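Local coordinates for bilirubin-inducible fluorescent protein UnaG (Anguilla japonica, PDB 4I3B) that binds unconjugated bilirubin tightly inside a beta barrel and, once loaded and excited, emits green fluorescence, at residues R83-L97 with V100-E113. Numbering follows the deposited sequence. Where two conformers were deposited one is given.
Sequences RKGVKSVVNLVGEKL and VQKWDGKETTYVRE. With BLR (3-[5-[(Z)-(4-ethenyl-3-methyl-5-oxidanylidene-pyrrol-2-ylidene)methyl]-2-[[5-[(Z)-(3-ethenyl-4-methyl-5-oxidanylidene-pyrrol-2-ylidene)methyl]-3-(3-hydroxy-3-oxopropyl)-4-methyl-1H-pyrrol-2-yl]methyl]-4-methyl-1H-pyrrol-3-yl]propanoic acid), chain G.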
loop_
_atom_site.group_PDB
_atom_site.type_symbol
_atom_site.label_atom_id
_atom_site.label_comp_id
_atom_site.label_asym_id
_atom_site.label_seq_id
_atom_site.Cartn_x
_atom_site.Cartn_y
_atom_site.Cartn_z
ATOM N N ARG A 83 -3.149 5.713 -12.598
ATOM C CA ARG A 83 -2.785 4.726 -13.616
ATOM C C ARG A 83 -4.005 3.988 -14.122
ATOM O O ARG A 83 -4.911 3.655 -13.359
ATOM C CB ARG A 83 -1.814 3.695 -13.069
ATOM C CG ARG A 83 -0.347 4.127 -12.983
ATOM C CD ARG A 83 0.428 3.110 -12.195
ATOM N NE ARG A 83 -0.040 3.065 -10.814
ATOM C CZ ARG A 83 0.181 2.090 -9.944
ATOM N NH1 ARG A 83 0.833 0.978 -10.313
ATOM N NH2 ARG A 83 -0.308 2.198 -8.710
ATOM N N LYS A 84 -3.993 3.684 -15.412
ATOM C CA LYS A 84 -5.058 2.921 -16.046
ATOM C C LYS A 84 -4.688 1.484 -16.285
ATOM O O LYS A 84 -3.541 1.152 -16.577
ATOM C CB LYS A 84 -5.421 3.544 -17.383
ATOM C CG LYS A 84 -5.924 4.919 -17.242
ATOM C CD LYS A 84 -6.779 5.062 -15.999
ATOM C CE LYS A 84 -7.259 6.473 -15.896
ATOM N NZ LYS A 84 -7.807 6.923 -17.195
ATOM N N GLY A 85 -5.684 0.626 -16.180
ATOM C CA GLY A 85 -5.492 -0.770 -16.489
ATOM C C GLY A 85 -4.707 -1.542 -15.462
ATOM O O GLY A 85 -4.051 -2.520 -15.798
ATOM N N VAL A 86 -4.764 -1.114 -14.211
ATOM C CA VAL A 86 -3.995 -1.782 -13.172
ATOM C C VAL A 86 -4.646 -3.092 -12.758
ATOM O O VAL A 86 -5.831 -3.119 -12.372
ATOM C CB VAL A 86 -3.822 -0.864 -11.942
ATOM C CG1 VAL A 86 -3.057 -1.590 -10.864
ATOM C CG2 VAL A 86 -3.103 0.407 -12.358
ATOM N N LYS A 87 -3.846 -4.157 -12.790
ATOM C CA LYS A 87 -4.260 -5.467 -12.332
ATOM C C LYS A 87 -3.369 -5.786 -11.157
ATOM O O LYS A 87 -2.150 -5.705 -11.267
ATOM C CB LYS A 87 -4.051 -6.509 -13.431
ATOM C CG LYS A 87 -4.859 -6.231 -14.690
ATOM C CD LYS A 87 -6.344 -6.441 -14.458
ATOM C CE LYS A 87 -7.106 -6.533 -15.764
ATOM N NZ LYS A 87 -8.504 -6.956 -15.534
ATOM N N SER A 88 -3.980 -6.152 -10.045
ATOM C CA SER A 88 -3.260 -6.350 -8.782
ATOM C C SER A 88 -3.443 -7.775 -8.256
ATOM O O SER A 88 -4.470 -8.409 -8.506
ATOM C CB SER A 88 -3.781 -5.369 -7.750
ATOM O OG SER A 88 -3.515 -4.068 -8.238
ATOM N N VAL A 89 -2.468 -8.257 -7.503
ATOM C CA VAL A 89 -2.604 -9.558 -6.872
ATOM C C VAL A 89 -1.771 -9.555 -5.601
ATOM O O VAL A 89 -0.700 -8.927 -5.545
ATOM C CB VAL A 89 -2.199 -10.717 -7.822
ATOM C CG1 VAL A 89 -0.695 -10.704 -8.121
ATOM C CG2 VAL A 89 -2.680 -12.061 -7.262
ATOM N N VAL A 90 -2.277 -10.231 -4.581
ATOM C CA VAL A 90 -1.621 -10.273 -3.294
ATOM C C VAL A 90 -1.395 -11.724 -2.884
ATOM O O VAL A 90 -2.291 -12.541 -3.029
ATOM C CB VAL A 90 -2.469 -9.561 -2.225
ATOM C CG1 VAL A 90 -1.638 -9.361 -0.945
ATOM C CG2 VAL A 90 -2.974 -8.197 -2.765
ATOM N N ASN A 91 -0.211 -12.032 -2.370
ATOM C CA ASN A 91 0.106 -13.378 -1.907
ATOM C C ASN A 91 1.037 -13.298 -0.714
ATOM O O ASN A 91 1.778 -12.329 -0.540
ATOM C CB ASN A 91 0.874 -14.168 -2.958
ATOM C CG ASN A 91 0.093 -14.431 -4.195
ATOM O OD1 ASN A 91 -0.649 -15.399 -4.280
ATOM N ND2 ASN A 91 0.297 -13.593 -5.212
ATOM N N LEU A 92 1.052 -14.350 0.083
ATOM C CA LEU A 92 2.038 -14.497 1.138
ATOM C C LEU A 92 3.345 -15.140 0.630
ATOM O O LEU A 92 3.317 -16.036 -0.212
ATOM C CB LEU A 92 1.454 -15.370 2.250
ATOM C CG LEU A 92 0.290 -14.732 3.001
ATOM C CD1 LEU A 92 -0.606 -15.765 3.657
ATOM C CD2 LEU A 92 0.860 -13.801 4.027
ATOM N N VAL A 93 4.474 -14.682 1.175
ATOM C CA VAL A 93 5.781 -15.322 1.020
ATOM C C VAL A 93 6.313 -15.405 2.454
ATOM O O VAL A 93 6.711 -14.385 3.033
ATOM C CB VAL A 93 6.789 -14.477 0.185
ATOM C CG1 VAL A 93 8.102 -15.256 -0.053
ATOM C CG2 VAL A 93 6.208 -14.074 -1.127
ATOM N N GLY A 94 6.261 -16.588 3.060
ATOM C CA GLY A 94 6.595 -16.683 4.462
ATOM C C GLY A 94 5.632 -15.850 5.278
ATOM O O GLY A 94 4.418 -15.994 5.094
ATOM N N GLU A 95 6.178 -14.975 6.134
ATOM C CA GLU A 95 5.425 -14.022 6.961
ATOM C C GLU A 95 5.141 -12.674 6.280
ATOM O O GLU A 95 4.557 -11.780 6.889
ATOM C CB GLU A 95 6.204 -13.704 8.244
ATOM C CG GLU A 95 6.464 -14.900 9.135
ATOM C CD GLU A 95 5.302 -15.217 10.049
ATOM O OE1 GLU A 95 4.726 -14.273 10.658
ATOM O OE2 GLU A 95 4.972 -16.420 10.166
ATOM N N LYS A 96 5.599 -12.509 5.053
ATOM C CA LYS A 96 5.420 -11.249 4.359
ATOM C C LYS A 96 4.202 -11.295 3.441
ATOM O O LYS A 96 3.872 -12.344 2.870
ATOM C CB LYS A 96 6.634 -10.966 3.482
ATOM C CG LYS A 96 7.994 -10.961 4.174
ATOM C CD LYS A 96 9.091 -10.896 3.106
ATOM C CE LYS A 96 10.504 -10.900 3.662
ATOM N NZ LYS A 96 11.508 -10.868 2.534
ATOM N N LEU A 97 3.564 -10.140 3.273
ATOM C CA LEU A 97 2.455 -9.995 2.340
ATOM C C LEU A 97 2.992 -9.217 1.176
ATOM O O LEU A 97 3.499 -8.093 1.349
ATOM C CB LEU A 97 1.310 -9.244 2.989
ATOM C CG LEU A 97 0.002 -9.248 2.237
ATOM C CD1 LEU A 97 -0.637 -10.659 2.290
ATOM C CD2 LEU A 97 -0.872 -8.163 2.842
ATOM N N VAL A 100 1.523 -7.079 -5.885
ATOM C CA VAL A 100 2.103 -6.721 -7.189
ATOM C C VAL A 100 1.031 -6.103 -8.061
ATOM O O VAL A 100 -0.077 -6.640 -8.179
ATOM C CB VAL A 100 2.727 -7.940 -7.907
ATOM C CG1 VAL A 100 3.238 -7.555 -9.328
ATOM C CG2 VAL A 100 3.832 -8.531 -7.049
ATOM N N GLN A 101 1.363 -4.952 -8.655
ATOM C CA GLN A 101 0.523 -4.286 -9.640
ATOM C C GLN A 101 1.175 -4.345 -11.014
ATOM O O GLN A 101 2.387 -4.090 -11.131
ATOM C CB GLN A 101 0.331 -2.820 -9.252
ATOM C CG GLN A 101 -0.491 -2.608 -7.989
ATOM C CD GLN A 101 -0.460 -1.175 -7.525
ATOM O OE1 GLN A 101 0.510 -0.462 -7.782
ATOM N NE2 GLN A 101 -1.501 -0.747 -6.833
ATOM N N LYS A 102 0.356 -4.653 -12.026
ATOM C CA LYS A 102 0.803 -4.695 -13.410
ATOM C C LYS A 102 -0.066 -3.785 -14.252
ATOM O O LYS A 102 -1.289 -3.799 -14.124
ATOM C CB LYS A 102 0.661 -6.112 -13.960
ATOM C CG LYS A 102 1.509 -7.123 -13.203
ATOM C CD LYS A 102 1.251 -8.543 -13.673
ATOM C CE LYS A 102 1.743 -9.556 -12.644
ATOM N NZ LYS A 102 1.192 -10.943 -12.859
ATOM N N TRP A 103 0.554 -2.980 -15.118
ATOM C CA TRP A 103 -0.188 -2.035 -15.933
ATOM C C TRP A 103 0.729 -1.602 -17.043
ATOM O O TRP A 103 1.925 -1.436 -16.828
ATOM C CB TRP A 103 -0.651 -0.811 -15.108
ATOM C CG TRP A 103 0.420 0.232 -14.902
ATOM C CD1 TRP A 103 0.533 1.424 -15.545
ATOM C CD2 TRP A 103 1.542 0.154 -14.013
ATOM N NE1 TRP A 103 1.662 2.097 -15.120
ATOM C CE2 TRP A 103 2.307 1.326 -14.198
ATOM C CE3 TRP A 103 1.990 -0.798 -13.102
ATOM C CZ2 TRP A 103 3.468 1.573 -13.485
ATOM C CZ3 TRP A 103 3.151 -0.557 -12.403
ATOM C CH2 TRP A 103 3.867 0.640 -12.578
ATOM N N ASP A 104 0.193 -1.485 -18.252
ATOM C CA ASP A 104 0.969 -0.972 -19.381
ATOM C C ASP A 104 2.324 -1.680 -19.552
ATOM O O ASP A 104 3.319 -1.056 -19.902
ATOM C CB ASP A 104 1.198 0.534 -19.203
ATOM C CG ASP A 104 1.716 1.213 -20.466
ATOM O OD1 ASP A 104 1.371 0.770 -21.591
ATOM O OD2 ASP A 104 2.465 2.207 -20.321
ATOM N N GLY A 105 2.364 -2.978 -19.284
ATOM C CA GLY A 105 3.601 -3.738 -19.435
ATOM C C GLY A 105 4.640 -3.525 -18.328
ATOM O O GLY A 105 5.755 -4.061 -18.388
ATOM N N LYS A 106 4.293 -2.730 -17.320
ATOM C CA LYS A 106 5.156 -2.448 -16.194
ATOM C C LYS A 106 4.672 -3.216 -14.943
ATOM O O LYS A 106 3.548 -3.699 -14.907
ATOM C CB LYS A 106 5.116 -0.948 -15.896
ATOM C CG LYS A 106 5.570 -0.099 -17.068
ATOM C CD LYS A 106 5.237 1.354 -16.811
ATOM C CE LYS A 106 5.635 2.234 -17.975
ATOM N NZ LYS A 106 5.164 3.640 -17.810
ATOM N N GLU A 107 5.544 -3.375 -13.956
ATOM C CA GLU A 107 5.162 -3.970 -12.677
ATOM C C GLU A 107 5.781 -3.160 -11.552
ATOM O O GLU A 107 6.821 -2.536 -11.739
ATOM C CB GLU A 107 5.560 -5.461 -12.589
ATOM C CG GLU A 107 4.998 -6.290 -13.744
ATOM C CD GLU A 107 4.995 -7.813 -13.521
ATOM O OE1 GLU A 107 4.979 -8.292 -12.357
ATOM O OE2 GLU A 107 4.994 -8.544 -14.539
ATOM N N THR A 108 5.100 -3.153 -10.412
ATOM C CA THR A 108 5.637 -2.573 -9.194
ATOM C C THR A 108 5.218 -3.470 -8.022
ATOM O O THR A 108 4.186 -4.136 -8.082
ATOM C CB THR A 108 5.178 -1.094 -9.002
ATOM O OG1 THR A 108 5.890 -0.545 -7.898
ATOM C CG2 THR A 108 3.685 -0.947 -8.786
ATOM N N THR A 109 6.024 -3.495 -6.963
ATOM C CA THR A 109 5.809 -4.405 -5.857
ATOM C C THR A 109 5.833 -3.680 -4.505
ATOM O O THR A 109 6.637 -2.762 -4.292
ATOM C CB THR A 109 6.889 -5.511 -5.911
ATOM O OG1 THR A 109 6.873 -6.108 -7.215
ATOM C CG2 THR A 109 6.660 -6.593 -4.850
ATOM N N TYR A 110 4.971 -4.123 -3.611
ATOM C CA TYR A 110 4.951 -3.675 -2.219
ATOM C C TYR A 110 5.118 -4.893 -1.341
ATOM O O TYR A 110 4.349 -5.837 -1.455
ATOM C CB TYR A 110 3.620 -3.019 -1.873
ATOM C CG TYR A 110 3.121 -2.015 -2.846
ATOM C CD1 TYR A 110 2.584 -2.414 -4.074
ATOM C CD2 TYR A 110 3.171 -0.648 -2.560
ATOM C CE1 TYR A 110 2.122 -1.484 -4.977
ATOM C CE2 TYR A 110 2.703 0.277 -3.459
ATOM C CZ TYR A 110 2.163 -0.128 -4.657
ATOM O OH TYR A 110 1.698 0.824 -5.532
ATOM N N VAL A 111 6.108 -4.876 -0.450
ATOM C CA VAL A 111 6.344 -5.978 0.492
ATOM C C VAL A 111 6.029 -5.422 1.873
ATOM O O VAL A 111 6.603 -4.406 2.288
ATOM C CB VAL A 111 7.787 -6.508 0.433
ATOM C CG1 VAL A 111 8.011 -7.588 1.459
ATOM C CG2 VAL A 111 8.153 -7.006 -0.984
ATOM N N ARG A 112 5.143 -6.104 2.588
ATOM C CA ARG A 112 4.660 -5.683 3.888
ATOM C C ARG A 112 4.968 -6.741 4.942
ATOM O O ARG A 112 4.724 -7.927 4.758
ATOM C CB ARG A 112 3.161 -5.364 3.814
ATOM C CG ARG A 112 2.907 -4.098 3.002
ATOM C CD ARG A 112 1.448 -3.801 2.869
ATOM N NE ARG A 112 1.208 -2.533 2.198
ATOM C CZ ARG A 112 0.793 -2.374 0.941
ATOM N NH1 ARG A 112 0.587 -3.404 0.119
ATOM N NH2 ARG A 112 0.597 -1.147 0.495
ATOM N N GLU A 113 5.479 -6.267 6.075
ATOM C CA GLU A 113 5.930 -7.120 7.164
ATOM C C GLU A 113 5.694 -6.382 8.472
ATOM O O GLU A 113 5.660 -5.149 8.484
ATOM C CB GLU A 113 7.439 -7.375 7.038
ATOM C CG GLU A 113 8.004 -7.258 5.597
ATOM C CD GLU A 113 9.526 -7.391 5.511
ATOM O OE1 GLU A 113 10.185 -6.542 4.828
ATOM O OE2 GLU A 113 10.068 -8.349 6.134
HETATM C CHA BLR G . -1.656 3.805 1.110
HETATM N NA BLR G . -2.155 1.328 1.225
HETATM C C1A BLR G . -2.434 2.560 0.723
HETATM C C2A BLR G . -3.418 2.441 -0.245
HETATM C C3A BLR G . -3.724 1.083 -0.331
HETATM C C4A BLR G . -2.932 0.415 0.595
HETATM C CMA BLR G . -4.738 0.450 -1.236
HETATM C CAA BLR G . -4.033 3.563 -1.022
HETATM C CBA BLR G . -3.513 3.665 -2.401
HETATM C CGA BLR G . -4.142 4.753 -3.194
HETATM O O1A BLR G . -4.644 5.769 -2.632
HETATM O O2A BLR G . -4.180 4.581 -4.466
HETATM C CHB BLR G . -2.971 -1.039 0.826
HETATM N NB BLR G . -1.835 -1.183 2.998
HETATM C C1B BLR G . -2.501 -1.759 1.894
HETATM C C2B BLR G . -2.553 -3.153 2.083
HETATM C C3B BLR G . -2.014 -3.493 3.198
HETATM C C4B BLR G . -1.444 -2.300 3.949
HETATM C CMB BLR G . -3.196 -4.087 1.077
HETATM O OB BLR G . -0.877 -2.152 4.975
HETATM C CAB BLR G . -1.891 -4.858 3.768
HETATM C CBB BLR G . -1.289 -5.145 4.962
HETATM N NC BLR G . -1.673 8.325 -1.621
HETATM C C1C BLR G . -2.239 9.712 -1.967
HETATM C C2C BLR G . -1.838 9.824 -3.398
HETATM C C3C BLR G . -1.213 8.774 -3.808
HETATM C C4C BLR G . -1.071 7.812 -2.824
HETATM C CMC BLR G . -2.219 11.038 -4.176
HETATM O OC BLR G . -2.803 10.455 -1.214
HETATM C CAC BLR G . -0.719 8.530 -5.175
HETATM C CBC BLR G . -0.178 9.502 -5.950
HETATM C CHD BLR G . -0.480 6.594 -2.897
HETATM N ND BLR G . -1.200 5.448 -0.725
HETATM C C1D BLR G . -0.516 5.531 -1.881
HETATM C C2D BLR G . 0.259 4.279 -2.008
HETATM C C3D BLR G . 0.007 3.502 -0.908
HETATM C C4D BLR G . -0.964 4.206 -0.052
HETATM C CMD BLR G . 1.166 4.004 -3.162
HETATM C CAD BLR G . 0.579 2.131 -0.664
HETATM C CBD BLR G . 1.741 2.206 0.306
HETATM C CGD BLR G . 1.261 2.221 1.711
HETATM O O1D BLR G . 1.562 3.182 2.442
HETATM O O2D BLR G . 0.597 1.271 2.187
HETATM O O HOH W 1 -2.514 -2.181 -18.842
HETATM O O HOH W 2 -0.699 -8.069 -10.646
HETATM O O HOH W 3 11.627 -7.837 2.225
HETATM O O HOH W 4 2.086 -5.883 0.371
#
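Arg83 lays its aliphatic part over one face of the Trp103 indole, with CD 3.4 Å from the five-membered ring centroid, a CH-pi contact. The chain bends at chi3 (-65°), which brings the guanidinium over the six-membered ring; CZ lies 4.5 Å from that centroid, a cation-pi contact with the planes nearly perpendicular (86°). Lys106 CB sits near the rim of the opposite face. An arginine suits this place: its methylenes pack on the ring while its nitrogens reach an acceptor.

That acceptor is Gln101 OE1, gripped end-on by NH1 and NH2 of Arg83, each at 2.9 Å. It lies in the guanidinium plane, but both nitrogens stand above the amide plane. Glutamine fits because its amide both accepts and donates: Tyr110 OH donates to the same OE1, while NE2 binds Glu77, which also holds Ser88 OG. A leucine in place of Gln101 would probably leave the Arg83 nitrogens and the Tyr110 hydroxyl without their shared acceptor. Arg83 NE pairs with Asp81.

Backbone bonds join antiparallel strands of the fatty-acid-binding-protein barrel, as two hairpins sharing strand 96-103. Lys87 and Lys102 form one hydrogen-bonded pair, Val89 and Val100 the next, Leu97 and Arg112 another in the second hairpin. Gly94 suits the positive phi of the type II' turn Val93-Lys96; Asp104 and Gly105 both take positive phi in the type I' turn Trp103-Lys106.

Lys96 runs alongside Glu113, its CE 3.6 Å from OE2, and a water bridges Lys96 NZ to Glu113 OE1. Arg112 lays its guanidinium face against a terminal pyrrolinone ring of bilirubin and donates from NH2 to the propionate oxygen O2D (3.0 Å, 165°), as suits a flat cation. A second water ties Arg112 NH1 to the Leu97 and Tyr110 carbonyls, while Leu97 CD2 touches the same ring's vinyl group.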